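Local structure of fatty acid CoA ligase (Marinactinospora thermotolerans, 6SQ8) at residues 405-419 against 456-468. The protein is a member of the ANL superfamily of AMP-binding enzymes, with a large N-terminal part and a small C-terminal domain, and binds adenosine monophosphate. Sequence-based numbering, arbitrary orientation.
Sequences YNVYSRRVEHVLTEH and LRALVRDHLGDLH. With AMP (adenosine monophosphate), chain G.
Val415, Val412 and Leu416 of helix 409-418 pack against Leu459, Val460 and Leu464 in an apolar helix-helix contact within the small C-terminal domain of this AMP-binding enzyme. The axes of helices 409-418 and 456-463 approach to 9.1 Å, and their N-to-C directions differ by 123°. At the centre, the two methyls of Val415 divide the work: CG1, anti to the backbone N (chi1 172°), lies 3.8 Å from Val460 CA, whereas CG2 meets Leu464 CD1 tip to tip at 3.9 Å. Leu464 CD1 also rests on the backbone of helix 409-418, 3.7 Å from Val412 CA. Deeper in, Leu416 CD2 reaches Val460 CG2 at 3.7 Å, and the Leu416 side chain crosses that of Leu456 at about a right angle; Leu416 also touches Val427, and Leu456 Val422, of strand 422-432. Two CH-pi contacts flank the helix packing, each methyl offset toward the ring rim: Leu456 CD2 sits over one face of His419, and Val407 CG2 lies 4.0 Å from the ring centroid of His468. His419 ND1 is hydrogen-bonded to Asp421 N, which probably helps fix the ring's rotation. Arg410 takes no part in this packing; its NH2 donates to AMP O2' (2.7 Å). With no polar bond joining the segments, probably shape and apolar burial mainly hold the helix carrying this AMP contact against its neighbour.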
ATOM      1  N   TYR A 405      29.959  -4.230  10.544  1.00 50.15           N
ATOM      2  CA  TYR A 405      29.545  -2.922  10.015  1.00 46.09           C
ATOM      3  C   TYR A 405      28.271  -3.135   9.177  1.00 40.10           C
ATOM      4  O   TYR A 405      28.144  -4.141   8.483  1.00 35.98           O
ATOM      5  CB  TYR A 405      30.674  -2.238   9.230  1.00 48.17           C
ATOM      6  CG  TYR A 405      31.891  -1.868  10.048  1.00 52.78           C
ATOM      7  CD1 TYR A 405      31.980  -0.681  10.748  1.00 54.92           C
ATOM      8  CD2 TYR A 405      32.981  -2.722  10.121  1.00 56.00           C
ATOM      9  CE1 TYR A 405      33.107  -0.357  11.496  1.00 54.83           C
ATOM     10  CE2 TYR A 405      34.124  -2.414  10.847  1.00 52.23           C
ATOM     11  CZ  TYR A 405      34.179  -1.236  11.560  1.00 54.46           C
ATOM     12  OH  TYR A 405      35.287  -0.955  12.305  1.00 51.98           O
ATOM     13  N   ASN A 406      27.343  -2.175   9.257  1.00 38.53           N
ATOM     14  CA  ASN A 406      26.093  -2.199   8.523  1.00 37.16           C
ATOM     15  C   ASN A 406      26.237  -1.433   7.204  1.00 32.34           C
ATOM     16  O   ASN A 406      26.491  -0.232   7.199  1.00 29.07           O
ATOM     17  CB  ASN A 406      24.911  -1.622   9.324  1.00 39.48           C
ATOM     18  CG  ASN A 406      24.355  -2.601  10.328  1.00 40.56           C
ATOM     19  OD1 ASN A 406      24.735  -3.775  10.340  1.00 43.16           O
ATOM     20  ND2 ASN A 406      23.396  -2.147  11.112  1.00 40.08           N
ATOM     21  N   VAL A 407      26.022  -2.145   6.100  1.00 29.03           N
ATOM     22  CA  VAL A 407      25.875  -1.521   4.803  1.00 28.87           C
ATOM     23  C   VAL A 407      24.386  -1.513   4.464  1.00 29.63           C
ATOM     24  O   VAL A 407      23.770  -2.563   4.295  1.00 32.59           O
ATOM     25  CB  VAL A 407      26.700  -2.274   3.742  1.00 29.64           C
ATOM     26  CG1 VAL A 407      26.261  -1.954   2.320  1.00 29.43           C
ATOM     27  CG2 VAL A 407      28.187  -1.999   3.907  1.00 27.72           C
ATOM     28  N   TYR A 408      23.799  -0.322   4.374  1.00 30.68           N
ATOM     29  CA  TYR A 408      22.367  -0.221   4.112  1.00 29.61           C
ATOM     30  C   TYR A 408      22.173  -0.208   2.604  1.00 28.98           C
ATOM     31  O   TYR A 408      22.689   0.666   1.917  1.00 30.85           O
ATOM     32  CB  TYR A 408      21.777   0.996   4.809  1.00 30.16           C
ATOM     33  CG  TYR A 408      21.960   0.949   6.306  1.00 31.26           C
ATOM     34  CD1 TYR A 408      21.310  -0.002   7.074  1.00 29.05           C
ATOM     35  CD2 TYR A 408      22.853   1.801   6.944  1.00 31.07           C
ATOM     36  CE1 TYR A 408      21.514  -0.084   8.445  1.00 30.03           C
ATOM     37  CE2 TYR A 408      23.058   1.740   8.310  1.00 30.62           C
ATOM     38  CZ  TYR A 408      22.386   0.795   9.066  1.00 31.85           C
ATOM     39  OH  TYR A 408      22.596   0.753  10.408  1.00 31.16           O
ATOM     40  N   SER A 409      21.475  -1.218   2.096  1.00 28.36           N
ATOM     41  CA  SER A 409      21.373  -1.412   0.661  1.00 29.07           C
ATOM     42  C   SER A 409      20.719  -0.203  -0.031  1.00 28.04           C
ATOM     43  O   SER A 409      21.061   0.077  -1.162  1.00 27.58           O
ATOM     44  CB  SER A 409      20.657  -2.681   0.330  1.00 29.32           C
ATOM     45  OG  SER A 409      19.448  -2.757   1.053  1.00 31.07           O
ATOM     46  N   ARG A 410      19.799   0.504   0.636  1.00 27.19           N
ATOM     47  CA  ARG A 410      19.098   1.615  -0.022  1.00 28.74           C
ATOM     48  C   ARG A 410      20.061   2.792  -0.237  1.00 28.66           C
ATOM     49  O   ARG A 410      19.960   3.477  -1.239  1.00 30.07           O
ATOM     50  CB  ARG A 410      17.827   2.027   0.729  1.00 29.96           C
ATOM     51  CG  ARG A 410      16.681   1.048   0.527  1.00 32.77           C
ATOM     52  CD  ARG A 410      15.305   1.581   0.881  1.00 34.87           C
ATOM     53  NE  ARG A 410      14.469   0.523   1.459  1.00 37.68           N
ATOM     54  CZ  ARG A 410      13.350   0.738   2.134  1.00 39.04           C
ATOM     55  NH1 ARG A 410      12.870   1.965   2.216  1.00 47.86           N
ATOM     56  NH2 ARG A 410      12.710  -0.254   2.717  1.00 39.35           N
ATOM     57  N   ARG A 411      21.009   3.000   0.677  1.00 28.13           N
ATOM     58  CA  ARG A 411      22.004   4.052   0.521  1.00 28.73           C
ATOM     59  C   ARG A 411      22.832   3.773  -0.740  1.00 27.48           C
ATOM     60  O   ARG A 411      23.149   4.701  -1.477  1.00 28.59           O
ATOM     61  CB  ARG A 411      22.920   4.201   1.750  1.00 33.06           C
ATOM     62  CG  ARG A 411      22.244   4.764   2.994  1.00 38.57           C
ATOM     63  CD  ARG A 411      22.923   5.865   3.814  1.00 45.85           C
ATOM     64  NE  ARG A 411      24.384   5.852   3.900  1.00 57.98           N
ATOM     65  CZ  ARG A 411      25.110   5.360   4.911  1.00 65.69           C
ATOM     66  NH1 ARG A 411      24.528   4.861   5.993  1.00 73.71           N
ATOM     67  NH2 ARG A 411      26.432   5.411   4.856  1.00 51.33           N
ATOM     68  N   VAL A 412      23.161   2.496  -1.013  1.00 26.20           N
ATOM     69  CA  VAL A 412      23.969   2.126  -2.167  1.00 24.14           C
ATOM     70  C   VAL A 412      23.162   2.323  -3.462  1.00 24.45           C
ATOM     71  O   VAL A 412      23.709   2.780  -4.478  1.00 23.92           O
ATOM     72  CB  VAL A 412      24.506   0.685  -2.043  1.00 25.03           C
ATOM     73  CG1 VAL A 412      25.372   0.279  -3.242  1.00 25.91           C
ATOM     74  CG2 VAL A 412      25.304   0.521  -0.767  1.00 24.11           C
ATOM     75  N   GLU A 413      21.869   1.981  -3.425  1.00 25.15           N
ATOM     76  CA  GLU A 413      20.958   2.133  -4.568  1.00 24.87           C
ATOM     77  C   GLU A 413      20.783   3.616  -4.929  1.00 23.73           C
ATOM     78  O   GLU A 413      20.767   3.962  -6.110  1.00 22.15           O
ATOM     79  CB  GLU A 413      19.598   1.505  -4.253  1.00 27.07           C
ATOM     80  CG  GLU A 413      19.634  -0.013  -4.145  1.00 28.25           C
ATOM     81  CD  GLU A 413      18.463  -0.660  -3.413  1.00 28.55           C
ATOM     82  OE1 GLU A 413      17.494   0.066  -3.047  1.00 27.11           O
ATOM     83  OE2 GLU A 413      18.539  -1.890  -3.196  1.00 26.26           O
ATOM     84  N   HIS A 414      20.631   4.474  -3.910  1.00 24.01           N
ATOM     85  CA  HIS A 414      20.450   5.922  -4.105  1.00 25.90           C
ATOM     86  C   HIS A 414      21.619   6.475  -4.937  1.00 25.95           C
ATOM     87  O   HIS A 414      21.407   7.214  -5.906  1.00 25.38           O
ATOM     88  CB  HIS A 414      20.278   6.661  -2.761  1.00 27.14           C
ATOM     89  CG  HIS A 414      18.998   6.374  -2.043  1.00 31.22           C
ATOM     90  ND1 HIS A 414      18.812   6.680  -0.681  1.00 32.23           N
ATOM     91  CD2 HIS A 414      17.841   5.790  -2.465  1.00 32.60           C
ATOM     92  CE1 HIS A 414      17.591   6.323  -0.310  1.00 31.98           C
ATOM     93  NE2 HIS A 414      16.968   5.767  -1.395  1.00 34.81           N
ATOM     94  N   VAL A 415      22.846   6.085  -4.567  1.00 26.12           N
ATOM     95  CA  VAL A 415      24.066   6.544  -5.246  1.00 25.75           C
ATOM     96  C   VAL A 415      24.109   6.025  -6.690  1.00 23.48           C
ATOM     97  O   VAL A 415      24.378   6.774  -7.608  1.00 25.19           O
ATOM     98  CB  VAL A 415      25.331   6.140  -4.464  1.00 25.57           C
ATOM     99  CG1 VAL A 415      26.574   6.435  -5.264  1.00 25.29           C
ATOM    100  CG2 VAL A 415      25.442   6.831  -3.120  1.00 26.12           C
ATOM    101  N   LEU A 416      23.872   4.734  -6.876  1.00 23.87           N
ATOM    102  CA  LEU A 416      23.858   4.132  -8.216  1.00 24.84           C
ATOM    103  C   LEU A 416      22.838   4.856  -9.108  1.00 22.25           C
ATOM    104  O   LEU A 416      23.154   5.188 -10.238  1.00 21.85           O
ATOM    105  CB  LEU A 416      23.547   2.631  -8.127  1.00 26.50           C
ATOM    106  CG  LEU A 416      24.640   1.766  -7.498  1.00 27.84           C
ATOM    107  CD1 LEU A 416      24.136   0.358  -7.202  1.00 29.29           C
ATOM    108  CD2 LEU A 416      25.846   1.693  -8.389  1.00 27.71           C
ATOM    109  N   THR A 417      21.635   5.112  -8.581  1.00 22.43           N
ATOM    110  CA  THR A 417      20.526   5.641  -9.389  1.00 23.02           C
ATOM    111  C   THR A 417      20.709   7.138  -9.686  1.00 23.62           C
ATOM    112  O   THR A 417      20.096   7.642 -10.639  1.00 21.39           O
ATOM    113  CB  THR A 417      19.154   5.345  -8.770  1.00 23.87           C
ATOM    114  OG1 THR A 417      19.098   5.849  -7.435  1.00 25.81           O
ATOM    115  CG2 THR A 417      18.825   3.866  -8.779  1.00 23.76           C
ATOM    116  N   GLU A 418      21.547   7.835  -8.899  1.00 24.08           N
ATOM    117  CA  GLU A 418      21.906   9.222  -9.177  1.00 23.95           C
ATOM    118  C   GLU A 418      22.628   9.316 -10.521  1.00 22.63           C
ATOM    119  O   GLU A 418      22.552  10.339 -11.179  1.00 22.78           O
ATOM    120  CB  GLU A 418      22.843   9.821  -8.128  1.00 28.71           C
ATOM    121  CG  GLU A 418      22.164  10.455  -6.929  1.00 34.19           C
ATOM    122  CD  GLU A 418      20.969  11.348  -7.217  1.00 40.12           C
ATOM    123  OE1 GLU A 418      21.108  12.289  -8.060  1.00 40.54           O
ATOM    124  OE2 GLU A 418      19.892  11.087  -6.600  1.00 46.78           O
ATOM    125  N   HIS A 419      23.355   8.266 -10.909  1.00 21.79           N
ATOM    126  CA  HIS A 419      24.001   8.250 -12.222  1.00 21.35           C
ATOM    127  C   HIS A 419      22.938   8.430 -13.302  1.00 21.51           C
ATOM    128  O   HIS A 419      21.853   7.841 -13.226  1.00 20.52           O
ATOM    129  CB  HIS A 419      24.823   6.974 -12.431  1.00 20.67           C
ATOM    130  CG  HIS A 419      25.753   7.046 -13.597  1.00 18.56           C
ATOM    131  ND1 HIS A 419      25.318   6.837 -14.901  1.00 19.02           N
ATOM    132  CD2 HIS A 419      27.082   7.278 -13.655  1.00 17.97           C
ATOM    133  CE1 HIS A 419      26.350   6.977 -15.719  1.00 18.55           C
ATOM    134  NE2 HIS A 419      27.440   7.254 -14.980  1.00 17.84           N
ATOM    135  N   LEU A 456      30.200   3.144 -11.941  1.00 30.61           N
ATOM    136  CA  LEU A 456      29.211   2.963 -10.897  1.00 27.80           C
ATOM    137  C   LEU A 456      29.904   2.535  -9.596  1.00 26.68           C
ATOM    138  O   LEU A 456      29.621   3.085  -8.535  1.00 29.30           O
ATOM    139  CB  LEU A 456      28.174   1.930 -11.356  1.00 26.78           C
ATOM    140  CG  LEU A 456      27.438   2.243 -12.659  1.00 24.98           C
ATOM    141  CD1 LEU A 456      26.372   1.213 -12.924  1.00 26.35           C
ATOM    142  CD2 LEU A 456      26.817   3.615 -12.650  1.00 24.69           C
ATOM    143  N   ARG A 457      30.826   1.566  -9.672  1.00 25.40           N
ATOM    144  CA  ARG A 457      31.580   1.170  -8.507  1.00 24.83           C
ATOM    145  C   ARG A 457      32.293   2.396  -7.937  1.00 24.17           C
ATOM    146  O   ARG A 457      32.311   2.601  -6.740  1.00 24.12           O
ATOM    147  CB  ARG A 457      32.545   0.039  -8.846  1.00 28.47           C
ATOM    148  CG  ARG A 457      31.858  -1.312  -9.016  1.00 34.02           C
ATOM    149  CD  ARG A 457      32.826  -2.477  -9.157  1.00 40.10           C
ATOM    150  NE  ARG A 457      32.890  -2.966 -10.533  1.00 48.52           N
ATOM    151  CZ  ARG A 457      32.295  -4.080 -10.995  1.00 57.96           C
ATOM    152  NH1 ARG A 457      31.718  -4.949 -10.171  1.00 55.08           N
ATOM    153  NH2 ARG A 457      32.271  -4.318 -12.300  1.00 60.75           N
ATOM    154  N   ALA A 458      32.861   3.219  -8.817  1.00 26.12           N
ATOM    155  CA  ALA A 458      33.701   4.358  -8.440  1.00 25.64           C
ATOM    156  C   ALA A 458      32.859   5.439  -7.765  1.00 26.69           C
ATOM    157  O   ALA A 458      33.318   6.123  -6.833  1.00 30.05           O
ATOM    158  CB  ALA A 458      34.396   4.899  -9.660  1.00 24.64           C
ATOM    159  N   LEU A 459      31.620   5.573  -8.241  1.00 26.17           N
ATOM    160  CA  LEU A 459      30.667   6.522  -7.715  1.00 24.49           C
ATOM    161  C   LEU A 459      30.287   6.129  -6.282  1.00 23.68           C
ATOM    162  O   LEU A 459      30.250   6.973  -5.371  1.00 22.16           O
ATOM    163  CB  LEU A 459      29.466   6.519  -8.663  1.00 24.79           C
ATOM    164  CG  LEU A 459      28.502   7.695  -8.548  1.00 25.67           C
ATOM    165  CD1 LEU A 459      29.209   9.047  -8.616  1.00 24.05           C
ATOM    166  CD2 LEU A 459      27.467   7.606  -9.676  1.00 26.77           C
ATOM    167  N   VAL A 460      30.035   4.833  -6.068  1.00 22.53           N
ATOM    168  CA  VAL A 460      29.710   4.336  -4.740  1.00 22.29           C
ATOM    169  C   VAL A 460      30.919   4.569  -3.836  1.00 22.11           C
ATOM    170  O   VAL A 460      30.769   5.012  -2.716  1.00 21.21           O
ATOM    171  CB  VAL A 460      29.277   2.855  -4.749  1.00 21.40           C
ATOM    172  CG1 VAL A 460      29.255   2.250  -3.352  1.00 19.65           C
ATOM    173  CG2 VAL A 460      27.925   2.673  -5.428  1.00 21.64           C
ATOM    174  N   ARG A 461      32.118   4.292  -4.353  1.00 24.23           N
ATOM    175  CA  ARG A 461      33.316   4.370  -3.551  1.00 24.85           C
ATOM    176  C   ARG A 461      33.547   5.809  -3.086  1.00 25.74           C
ATOM    177  O   ARG A 461      34.021   6.001  -1.987  1.00 25.72           O
ATOM    178  CB  ARG A 461      34.550   3.845  -4.281  1.00 24.85           C
ATOM    179  CG  ARG A 461      35.716   3.554  -3.329  1.00 25.44           C
ATOM    180  CD  ARG A 461      36.974   3.067  -4.039  1.00 25.90           C
ATOM    181  NE  ARG A 461      36.715   2.008  -5.011  1.00 26.12           N
ATOM    182  CZ  ARG A 461      36.599   0.720  -4.715  1.00 25.17           C
ATOM    183  NH1 ARG A 461      36.848   0.299  -3.480  1.00 24.31           N
ATOM    184  NH2 ARG A 461      36.255  -0.125  -5.672  1.00 24.09           N
ATOM    185  N   ASP A 462      33.239   6.801  -3.930  1.00 29.31           N
ATOM    186  CA  ASP A 462      33.509   8.217  -3.598  1.00 34.42           C
ATOM    187  C   ASP A 462      32.538   8.700  -2.508  1.00 33.12           C
ATOM    188  O   ASP A 462      32.947   9.431  -1.608  1.00 33.22           O
ATOM    189  CB  ASP A 462      33.450   9.145  -4.821  1.00 39.87           C
ATOM    190  CG  ASP A 462      33.923  10.576  -4.533  1.00 48.12           C
ATOM    191  OD1 ASP A 462      34.814  10.733  -3.665  1.00 62.08           O
ATOM    192  OD2 ASP A 462      33.400  11.549  -5.165  1.00 50.70           O
ATOM    193  N   HIS A 463      31.271   8.278  -2.598  1.00 31.52           N
ATOM    194  CA  HIS A 463      30.192   8.805  -1.784  1.00 30.58           C
ATOM    195  C   HIS A 463      30.083   8.036  -0.463  1.00 29.53           C
ATOM    196  O   HIS A 463      29.874   8.650   0.567  1.00 31.90           O
ATOM    197  CB  HIS A 463      28.861   8.794  -2.562  1.00 32.67           C
ATOM    198  CG  HIS A 463      28.708   9.946  -3.499  1.00 32.30           C
ATOM    199  ND1 HIS A 463      29.167   9.904  -4.796  1.00 32.37           N
ATOM    200  CD2 HIS A 463      28.156  11.164  -3.341  1.00 35.32           C
ATOM    201  CE1 HIS A 463      28.906  11.042  -5.400  1.00 35.08           C
ATOM    202  NE2 HIS A 463      28.282  11.830  -4.534  1.00 35.33           N
ATOM    203  N   LEU A 464      30.186   6.706  -0.513  1.00 29.89           N
ATOM    204  CA  LEU A 464      29.950   5.856   0.661  1.00 30.62           C
ATOM    205  C   LEU A 464      31.232   5.264   1.264  1.00 31.76           C
ATOM    206  O   LEU A 464      31.347   5.174   2.478  1.00 33.55           O
ATOM    207  CB  LEU A 464      28.939   4.771   0.290  1.00 28.73           C
ATOM    208  CG  LEU A 464      27.581   5.315  -0.145  1.00 27.38           C
ATOM    209  CD1 LEU A 464      26.613   4.197  -0.525  1.00 26.51           C
ATOM    210  CD2 LEU A 464      26.990   6.178   0.952  1.00 26.59           C
ATOM    211  N   GLY A 465      32.194   4.852   0.444  1.00 31.57           N
ATOM    212  CA  GLY A 465      33.436   4.270   0.972  1.00 29.98           C
ATOM    213  C   GLY A 465      33.620   2.863   0.463  1.00 29.56           C
ATOM    214  O   GLY A 465      32.775   2.413  -0.269  1.00 28.13           O
ATOM    215  N   ASP A 466      34.737   2.216   0.824  1.00 31.84           N
ATOM    216  CA  ASP A 466      35.152   0.950   0.220  1.00 32.36           C
ATOM    217  C   ASP A 466      34.144  -0.174   0.495  1.00 29.35           C
ATOM    218  O   ASP A 466      33.897  -0.975  -0.378  1.00 29.89           O
ATOM    219  CB  ASP A 466      36.537   0.512   0.699  1.00 38.31           C
ATOM    220  CG  ASP A 466      37.727   1.292   0.137  1.00 40.55           C
ATOM    221  OD1 ASP A 466      37.776   1.496  -1.111  1.00 38.56           O
ATOM    222  OD2 ASP A 466      38.620   1.662   0.971  1.00 37.14           O
ATOM    223  N   LEU A 467      33.590  -0.245   1.708  1.00 28.61           N
ATOM    224  CA  LEU A 467      32.795  -1.386   2.122  1.00 28.88           C
ATOM    225  C   LEU A 467      31.497  -1.477   1.322  1.00 28.06           C
ATOM    226  O   LEU A 467      30.981  -2.587   1.107  1.00 28.40           O
ATOM    227  CB  LEU A 467      32.451  -1.254   3.604  1.00 32.95           C
ATOM    228  CG  LEU A 467      33.591  -1.458   4.601  1.00 36.16           C
ATOM    229  CD1 LEU A 467      33.067  -1.348   6.023  1.00 39.01           C
ATOM    230  CD2 LEU A 467      34.243  -2.814   4.422  1.00 38.14           C
ATOM    231  N   HIS A 468      30.983  -0.314   0.896  1.00 25.59           N
ATOM    232  CA  HIS A 468      29.693  -0.220   0.199  1.00 25.06           C
ATOM    233  C   HIS A 468      29.772  -0.590  -1.279  1.00 22.53           C
ATOM    234  O   HIS A 468      28.743  -0.764  -1.905  1.00 21.73           O
ATOM    235  CB  HIS A 468      29.119   1.194   0.333  1.00 25.64           C
ATOM    236  CG  HIS A 468      28.785   1.530   1.746  1.00 26.57           C
ATOM    237  ND1 HIS A 468      29.761   1.906   2.654  1.00 27.44           N
ATOM    238  CD2 HIS A 468      27.608   1.540   2.400  1.00 24.63           C
ATOM    239  CE1 HIS A 468      29.191   2.158   3.809  1.00 27.30           C
ATOM    240  NE2 HIS A 468      27.875   1.922   3.673  1.00 27.56           N
TER
HETATM  241  P   AMP G 502       4.289  -4.456   3.824  1.00 81.95           P
HETATM  242  O1P AMP G 502       3.046  -3.798   4.350  1.00 88.60           O
HETATM  243  O2P AMP G 502       5.056  -5.293   4.857  1.00 88.37           O
HETATM  244  O3P AMP G 502       4.002  -5.171   2.521  1.00 78.45           O
HETATM  245  O5' AMP G 502       5.234  -3.178   3.418  1.00 79.48           O
HETATM  246  C5' AMP G 502       5.924  -2.298   4.327  1.00 74.82           C
HETATM  247  C4' AMP G 502       7.316  -1.918   3.830  1.00 71.40           C
HETATM  248  O4' AMP G 502       7.303  -1.307   2.548  1.00 78.46           O
HETATM  249  C3' AMP G 502       7.961  -0.887   4.713  1.00 69.07           C
HETATM  250  O3' AMP G 502       8.684  -1.617   5.662  1.00 74.84           O
HETATM  251  C2' AMP G 502       8.844  -0.014   3.824  1.00 75.08           C
HETATM  252  O2' AMP G 502      10.247  -0.355   3.740  1.00 69.99           O
HETATM  253  C1' AMP G 502       8.199  -0.187   2.460  1.00 76.99           C
HETATM  254  N9  AMP G 502       7.490   1.072   2.109  1.00 68.52           N
HETATM  255  C8  AMP G 502       6.156   1.302   2.088  1.00 63.64           C
HETATM  256  N7  AMP G 502       5.900   2.586   1.718  1.00 63.29           N
HETATM  257  C5  AMP G 502       7.091   3.188   1.505  1.00 65.57           C
HETATM  258  C6  AMP G 502       7.559   4.538   1.103  1.00 60.36           C
HETATM  259  N6  AMP G 502       6.694   5.521   0.831  1.00 60.22           N
HETATM  260  N1  AMP G 502       8.887   4.734   1.004  1.00 63.23           N
HETATM  261  C2  AMP G 502       9.779   3.739   1.272  1.00 65.82           C
HETATM  262  N3  AMP G 502       9.439   2.487   1.651  1.00 59.40           N
HETATM  263  C4  AMP G 502       8.134   2.174   1.771  1.00 64.05           C